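Local structure of Exo-1,5-alpha-L-arabinofuranobiosidase (Gibberella zeae, 2YDT) at residues S171-H185 with V197-G211. The protein probably cleaves arabinan as an exo-acting glycoside hydrolase, releasing arabinobiose, and holds an iminosugar inhibitor in this structure. Numbering follows the deposited sequence. Where two conformers were deposited one is given.
With EDG (1,4-dideoxy-1,4-imino-L-arabinitol), chain B.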
loop_
_atom_site.group_PDB
_atom_site.type_symbol
_atom_site.label_atom_id
_atom_site.label_comp_id
_atom_site.label_asym_id
_atom_site.label_seq_id
_atom_site.Cartn_x
_atom_site.Cartn_y
_atom_site.Cartn_z
ATOM N N SER A 171 -9.575 0.172 4.506
ATOM C CA SER A 171 -9.824 0.178 5.950
ATOM C C SER A 171 -11.052 1.023 6.252
ATOM O O SER A 171 -11.196 2.119 5.707
ATOM C CB SER A 171 -8.613 0.756 6.699
ATOM O OG SER A 171 -7.397 0.108 6.322
ATOM N N ASP A 172 -11.923 0.550 7.156
ATOM C CA ASP A 172 -13.277 1.127 7.296
ATOM C C ASP A 172 -13.646 1.198 8.755
ATOM O O ASP A 172 -13.795 0.139 9.426
ATOM C CB ASP A 172 -14.233 0.247 6.524
ATOM C CG ASP A 172 -15.648 0.806 6.394
ATOM O OD1 ASP A 172 -15.920 1.892 6.938
ATOM O OD2 ASP A 172 -16.446 0.139 5.690
ATOM N N GLN A 173 -13.887 2.420 9.236
ATOM C CA GLN A 173 -14.350 2.632 10.616
ATOM C C GLN A 173 -15.840 2.937 10.699
ATOM O O GLN A 173 -16.320 3.276 11.771
ATOM C CB GLN A 173 -13.578 3.798 11.312
ATOM C CG GLN A 173 -12.091 3.504 11.503
ATOM C CD GLN A 173 -11.323 4.454 12.422
ATOM O OE1 GLN A 173 -10.159 4.745 12.129
ATOM N NE2 GLN A 173 -11.945 4.911 13.550
ATOM N N ARG A 174 -16.589 2.772 9.622
ATOM C CA ARG A 174 -18.003 3.208 9.602
ATOM C C ARG A 174 -18.937 2.290 10.408
ATOM O O ARG A 174 -20.037 2.730 10.754
ATOM C CB ARG A 174 -18.488 3.372 8.166
ATOM C CG ARG A 174 -17.822 4.570 7.460
ATOM C CD ARG A 174 -18.116 4.617 5.965
ATOM N NE ARG A 174 -17.656 3.405 5.301
ATOM C CZ ARG A 174 -17.725 3.161 3.990
ATOM N NH1 ARG A 174 -18.143 4.085 3.121
ATOM N NH2 ARG A 174 -17.332 1.979 3.546
ATOM N N ASP A 175 -18.523 1.057 10.708
ATOM C CA ASP A 175 -19.324 0.132 11.561
ATOM C C ASP A 175 -18.898 0.407 13.016
ATOM O O ASP A 175 -18.363 -0.449 13.710
ATOM C CB ASP A 175 -19.027 -1.307 11.082
ATOM C CG ASP A 175 -19.998 -2.346 11.560
ATOM O OD1 ASP A 175 -19.751 -3.531 11.170
ATOM O OD2 ASP A 175 -20.989 -2.009 12.255
ATOM N N ASN A 176 -19.079 1.653 13.431
ATOM C CA ASN A 176 -18.395 2.223 14.588
ATOM C C ASN A 176 -18.957 1.812 15.935
ATOM O O ASN A 176 -18.341 2.136 16.947
ATOM C CB ASN A 176 -18.268 3.746 14.510
ATOM C CG ASN A 176 -19.623 4.460 14.515
ATOM O OD1 ASN A 176 -20.607 3.915 14.040
ATOM N ND2 ASN A 176 -19.673 5.661 15.084
ATOM N N ALA A 177 -20.074 1.103 15.930
ATOM C CA ALA A 177 -20.623 0.517 17.155
ATOM C C ALA A 177 -20.235 -0.940 17.351
ATOM O O ALA A 177 -20.510 -1.488 18.396
ATOM C CB ALA A 177 -22.149 0.684 17.188
ATOM N N THR A 178 -19.591 -1.575 16.354
ATOM C CA THR A 178 -19.285 -2.979 16.373
ATOM C C THR A 178 -17.799 -3.295 16.143
ATOM O O THR A 178 -17.270 -4.243 16.689
ATOM C CB THR A 178 -20.093 -3.691 15.282
ATOM O OG1 THR A 178 -21.475 -3.284 15.382
ATOM C CG2 THR A 178 -20.018 -5.203 15.435
ATOM N N HIS A 179 -17.119 -2.481 15.328
ATOM C CA HIS A 179 -15.685 -2.657 15.099
ATOM C C HIS A 179 -14.965 -1.319 15.053
ATOM O O HIS A 179 -15.263 -0.500 14.208
ATOM C CB HIS A 179 -15.434 -3.422 13.783
ATOM C CG HIS A 179 -16.158 -4.721 13.705
ATOM N ND1 HIS A 179 -15.730 -5.870 14.346
ATOM C CD2 HIS A 179 -17.276 -5.057 13.022
ATOM C CE1 HIS A 179 -16.590 -6.846 14.098
ATOM N NE2 HIS A 179 -17.533 -6.383 13.289
ATOM N N SER A 180 -14.011 -1.107 15.964
ATOM C CA SER A 180 -13.218 0.133 15.952
ATOM C C SER A 180 -12.701 0.398 14.528
ATOM O O SER A 180 -12.780 1.543 14.003
ATOM C CB SER A 180 -12.054 0.033 16.957
ATOM O OG SER A 180 -11.279 1.210 16.980
ATOM N N GLN A 181 -12.206 -0.649 13.894
ATOM C CA GLN A 181 -11.967 -0.635 12.456
ATOM C C GLN A 181 -12.140 -2.071 11.942
ATOM O O GLN A 181 -11.908 -3.046 12.683
ATOM C CB GLN A 181 -10.577 -0.133 12.103
ATOM C CG GLN A 181 -10.375 0.188 10.617
ATOM C CD GLN A 181 -9.048 0.863 10.332
ATOM O OE1 GLN A 181 -8.962 2.078 10.320
ATOM N NE2 GLN A 181 -7.968 0.066 10.200
ATOM N N LYS A 182 -12.546 -2.190 10.677
ATOM C CA LYS A 182 -12.553 -3.462 9.972
ATOM C C LYS A 182 -11.997 -3.228 8.561
ATOM O O LYS A 182 -11.711 -2.096 8.191
ATOM C CB LYS A 182 -13.958 -4.081 9.953
ATOM C CG LYS A 182 -14.994 -3.263 9.185
ATOM C CD LYS A 182 -16.371 -3.942 9.145
ATOM C CE LYS A 182 -17.379 -3.218 8.301
ATOM N NZ LYS A 182 -18.723 -3.971 8.390
ATOM N N LEU A 183 -11.831 -4.301 7.806
ATOM C CA LEU A 183 -11.261 -4.303 6.461
ATOM C C LEU A 183 -12.343 -4.757 5.495
ATOM O O LEU A 183 -13.064 -5.727 5.769
ATOM C CB LEU A 183 -10.044 -5.241 6.381
ATOM C CG LEU A 183 -8.859 -4.727 7.167
ATOM C CD1 LEU A 183 -7.767 -5.772 7.270
ATOM C CD2 LEU A 183 -8.299 -3.445 6.486
ATOM N N VAL A 184 -12.480 -4.025 4.393
ATOM C CA VAL A 184 -13.578 -4.200 3.444
ATOM C C VAL A 184 -13.121 -3.969 2.034
ATOM O O VAL A 184 -12.018 -3.472 1.804
ATOM C CB VAL A 184 -14.745 -3.221 3.713
ATOM C CG1 VAL A 184 -15.245 -3.260 5.157
ATOM C CG2 VAL A 184 -14.364 -1.771 3.376
ATOM N N HIS A 185 -13.975 -4.317 1.061
ATOM C CA HIS A 185 -13.710 -3.985 -0.343
ATOM C C HIS A 185 -14.986 -3.624 -1.070
ATOM O O HIS A 185 -16.101 -3.926 -0.618
ATOM C CB HIS A 185 -12.965 -5.089 -1.089
ATOM C CG HIS A 185 -13.800 -6.271 -1.475
ATOM N ND1 HIS A 185 -13.793 -7.460 -0.770
ATOM C CD2 HIS A 185 -14.624 -6.468 -2.536
ATOM C CE1 HIS A 185 -14.609 -8.322 -1.364
ATOM N NE2 HIS A 185 -15.145 -7.738 -2.428
ATOM N N VAL A 197 -20.478 -2.661 -0.215
ATOM C CA VAL A 197 -19.314 -3.027 0.623
ATOM C C VAL A 197 -19.363 -4.490 1.044
ATOM O O VAL A 197 -20.420 -4.986 1.506
ATOM C CB VAL A 197 -19.226 -2.120 1.825
ATOM C CG1 VAL A 197 -18.082 -2.533 2.782
ATOM C CG2 VAL A 197 -19.027 -0.659 1.395
ATOM N N VAL A 198 -18.233 -5.184 0.883
ATOM C CA VAL A 198 -18.065 -6.581 1.318
ATOM C C VAL A 198 -16.976 -6.623 2.391
ATOM O O VAL A 198 -15.869 -6.116 2.170
ATOM C CB VAL A 198 -17.666 -7.480 0.166
ATOM C CG1 VAL A 198 -17.415 -8.970 0.595
ATOM C CG2 VAL A 198 -18.711 -7.408 -1.008
ATOM N N ASP A 199 -17.270 -7.257 3.531
ATOM C CA ASP A 199 -16.264 -7.389 4.598
ATOM C C ASP A 199 -15.189 -8.400 4.218
ATOM O O ASP A 199 -15.495 -9.492 3.667
ATOM C CB ASP A 199 -16.921 -7.823 5.892
ATOM C CG ASP A 199 -17.791 -6.729 6.516
ATOM O OD1 ASP A 199 -17.741 -5.557 6.087
ATOM O OD2 ASP A 199 -18.660 -7.071 7.358
ATOM N N ASP A 200 -13.926 -8.037 4.499
ATOM C CA ASP A 200 -12.761 -8.859 4.224
ATOM C C ASP A 200 -12.155 -9.487 5.489
ATOM O O ASP A 200 -11.570 -10.571 5.404
ATOM C CB ASP A 200 -11.668 -8.054 3.516
ATOM C CG ASP A 200 -12.059 -7.615 2.128
ATOM O OD1 ASP A 200 -12.736 -8.387 1.426
ATOM O OD2 ASP A 200 -11.675 -6.466 1.768
ATOM N N THR A 201 -12.208 -8.761 6.606
ATOM C CA THR A 201 -11.597 -9.196 7.863
ATOM C C THR A 201 -12.158 -8.301 8.948
ATOM O O THR A 201 -12.167 -7.078 8.829
ATOM C CB THR A 201 -10.033 -9.114 7.824
ATOM O OG1 THR A 201 -9.504 -10.282 7.192
ATOM C CG2 THR A 201 -9.429 -9.010 9.224
ATOM N N LYS A 202 -12.670 -8.919 10.006
ATOM C CA LYS A 202 -13.197 -8.201 11.148
ATOM C C LYS A 202 -13.129 -9.092 12.378
ATOM O O LYS A 202 -13.131 -10.308 12.270
ATOM C CB LYS A 202 -14.637 -7.753 10.933
ATOM C CG LYS A 202 -15.639 -8.864 10.730
ATOM C CD LYS A 202 -16.952 -8.283 10.204
ATOM C CE LYS A 202 -17.975 -9.366 9.952
ATOM N NZ LYS A 202 -19.191 -8.747 9.371
ATOM N N TYR A 203 -13.069 -8.468 13.542
ATOM C CA TYR A 203 -12.865 -9.160 14.809
ATOM C C TYR A 203 -13.925 -8.769 15.842
ATOM O O TYR A 203 -14.284 -7.638 15.977
ATOM C CB TYR A 203 -11.448 -8.896 15.320
ATOM C CG TYR A 203 -10.413 -9.612 14.490
ATOM C CD1 TYR A 203 -10.137 -10.964 14.657
ATOM C CD2 TYR A 203 -9.743 -8.964 13.453
ATOM C CE1 TYR A 203 -9.227 -11.609 13.879
ATOM C CE2 TYR A 203 -8.845 -9.611 12.662
ATOM C CZ TYR A 203 -8.560 -10.953 12.868
ATOM O OH TYR A 203 -7.680 -11.639 12.069
ATOM N N ALA A 204 -14.413 -9.766 16.571
ATOM C CA ALA A 204 -15.449 -9.612 17.586
ATOM C C ALA A 204 -15.089 -8.667 18.732
ATOM O O ALA A 204 -15.977 -7.985 19.283
ATOM C CB ALA A 204 -15.782 -11.024 18.172
ATOM N N ASN A 205 -13.813 -8.621 19.088
ATOM C CA ASN A 205 -13.328 -7.625 20.047
ATOM C C ASN A 205 -13.437 -6.232 19.420
ATOM O O ASN A 205 -12.749 -5.944 18.423
ATOM C CB ASN A 205 -11.891 -7.908 20.481
ATOM C CG ASN A 205 -11.414 -6.951 21.580
ATOM O OD1 ASN A 205 -11.606 -5.744 21.480
ATOM N ND2 ASN A 205 -10.769 -7.489 22.613
ATOM N N TYR A 206 -14.284 -5.387 20.007
ATOM C CA TYR A 206 -14.583 -4.061 19.460
ATOM C C TYR A 206 -13.292 -3.295 19.217
ATOM O O TYR A 206 -13.162 -2.556 18.223
ATOM C CB TYR A 206 -15.454 -3.227 20.404
ATOM C CG TYR A 206 -15.639 -1.851 19.878
ATOM C CD1 TYR A 206 -16.585 -1.585 18.898
ATOM C CD2 TYR A 206 -14.836 -0.809 20.310
ATOM C CE1 TYR A 206 -16.703 -0.327 18.349
ATOM C CE2 TYR A 206 -14.995 0.434 19.810
ATOM C CZ TYR A 206 -15.904 0.683 18.826
ATOM O OH TYR A 206 -16.015 1.952 18.302
ATOM N N TYR A 207 -12.359 -3.386 20.162
ATOM C CA TYR A 207 -11.177 -2.542 20.101
ATOM C C TYR A 207 -10.108 -2.998 19.109
ATOM O O TYR A 207 -9.153 -2.283 18.883
ATOM C CB TYR A 207 -10.606 -2.356 21.506
ATOM C CG TYR A 207 -11.534 -1.479 22.311
ATOM C CD1 TYR A 207 -11.645 -0.116 22.016
ATOM C CD2 TYR A 207 -12.336 -2.009 23.302
ATOM C CE1 TYR A 207 -12.500 0.691 22.704
ATOM C CE2 TYR A 207 -13.207 -1.195 23.997
ATOM C CZ TYR A 207 -13.271 0.139 23.698
ATOM O OH TYR A 207 -14.156 0.939 24.395
ATOM N N ALA A 208 -10.277 -4.181 18.492
ATOM C CA ALA A 208 -9.368 -4.631 17.446
ATOM C C ALA A 208 -9.470 -3.695 16.241
ATOM O O ALA A 208 -10.532 -3.191 15.927
ATOM C CB ALA A 208 -9.675 -6.054 17.000
ATOM N N ARG A 209 -8.334 -3.488 15.602
ATOM C CA ARG A 209 -8.207 -2.562 14.447
ATOM C C ARG A 209 -7.328 -3.219 13.389
ATOM O O ARG A 209 -6.194 -2.807 13.134
ATOM C CB ARG A 209 -7.656 -1.199 14.860
ATOM C CG ARG A 209 -8.593 -0.405 15.738
ATOM C CD ARG A 209 -7.899 0.845 16.267
ATOM N NE ARG A 209 -7.603 1.751 15.178
ATOM C CZ ARG A 209 -8.487 2.524 14.555
ATOM N NH1 ARG A 209 -9.735 2.654 14.981
ATOM N NH2 ARG A 209 -8.084 3.218 13.507
ATOM N N PRO A 210 -7.863 -4.258 12.701
ATOM C CA PRO A 210 -7.191 -4.719 11.486
ATOM C C PRO A 210 -7.170 -3.575 10.485
ATOM O O PRO A 210 -8.155 -2.848 10.393
ATOM C CB PRO A 210 -8.079 -5.877 10.994
ATOM C CG PRO A 210 -9.451 -5.502 11.512
ATOM C CD PRO A 210 -9.190 -4.883 12.872
ATOM N N GLY A 211 -6.049 -3.414 9.804
ATOM C CA GLY A 211 -5.839 -2.264 8.923
ATOM C C GLY A 211 -4.775 -2.508 7.864
ATOM O O GLY A 211 -3.939 -3.425 7.948
HETATM O "O2'" EDG B . -5.475 1.097 9.216
HETATM C "C2'" EDG B . -5.142 2.047 10.268
HETATM C "C1'" EDG B . -3.640 2.248 10.316
HETATM N "N4'" EDG B . -3.423 3.636 9.889
HETATM C "C3'" EDG B . -5.763 3.434 10.050
HETATM O "O3'" EDG B . -6.855 3.739 10.945
HETATM C "C4'" EDG B . -4.593 4.405 10.297
HETATM C "C5'" EDG B . -4.696 5.738 9.608
HETATM O "O5'" EDG B . -3.694 6.577 10.163
HETATM O O HOH W 1 -17.909 -6.592 18.031
HETATM O O HOH W 2 -13.001 -4.652 15.954
HETATM O O HOH W 3 -19.928 -7.697 12.243
HETATM O O HOH W 4 -9.709 0.559 19.135
HETATM O O HOH W 5 -12.456 -5.658 13.417
#
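In this six-bladed beta-propeller, strand 198-201 forms the outer edge of one blade, pairing antiparallel with strand 182-188, and the chain then crosses to strand 209-217, the innermost of the next blade; the contact covers both the hairpin and the blade junction beside the inhibitor. A classic beta bulge marks the edge: Leu-183 O accepts from Asp-200 N (2.8 Å) and, at greater length, from Thr-201 N. Beyond it, His-185 ND1 gives its proton to the syn lone pair of Asp-200 OD1 at 2.6 Å, nearly in the ring plane, while Val-198 CB sits over one imidazole face; the two contacts together fix the ring's rotation. Next to the bulge, Lys-182 NZ bridges Asp-199 OD1 and Asp-175 OD1, and Lys-202 NZ takes Asp-199 OD2, so that cations and carboxylates alternate.

The pocket illustrates how a junction between blades can position sugar-binding groups. The Arg-209 guanidinium, with Gln-181 CB over one face, sends NH1 to Ser-180 OG (2.9 Å) and NH2 to Gln-173 OE1, the latter bond almost straight (172°) yet arriving from above the amide's carbonyl plane. Trp-155 also donates to that oxygen, and Asn-148 holds the amide nitrogen. Away from the ligand, Tyr-206 lies with one face over Ser-180 N, and its OH donates to Asn-176 O at 2.7 Å. Gln-181, its chain extended with CG anti to the backbone N (chi1 -167°), reaches the inhibitor with both amide atoms: OE1 accepts from EDG O3' at 2.8 Å, and NE2 donates both to EDG O2' and, at 2.9 Å, to Pro-210 O.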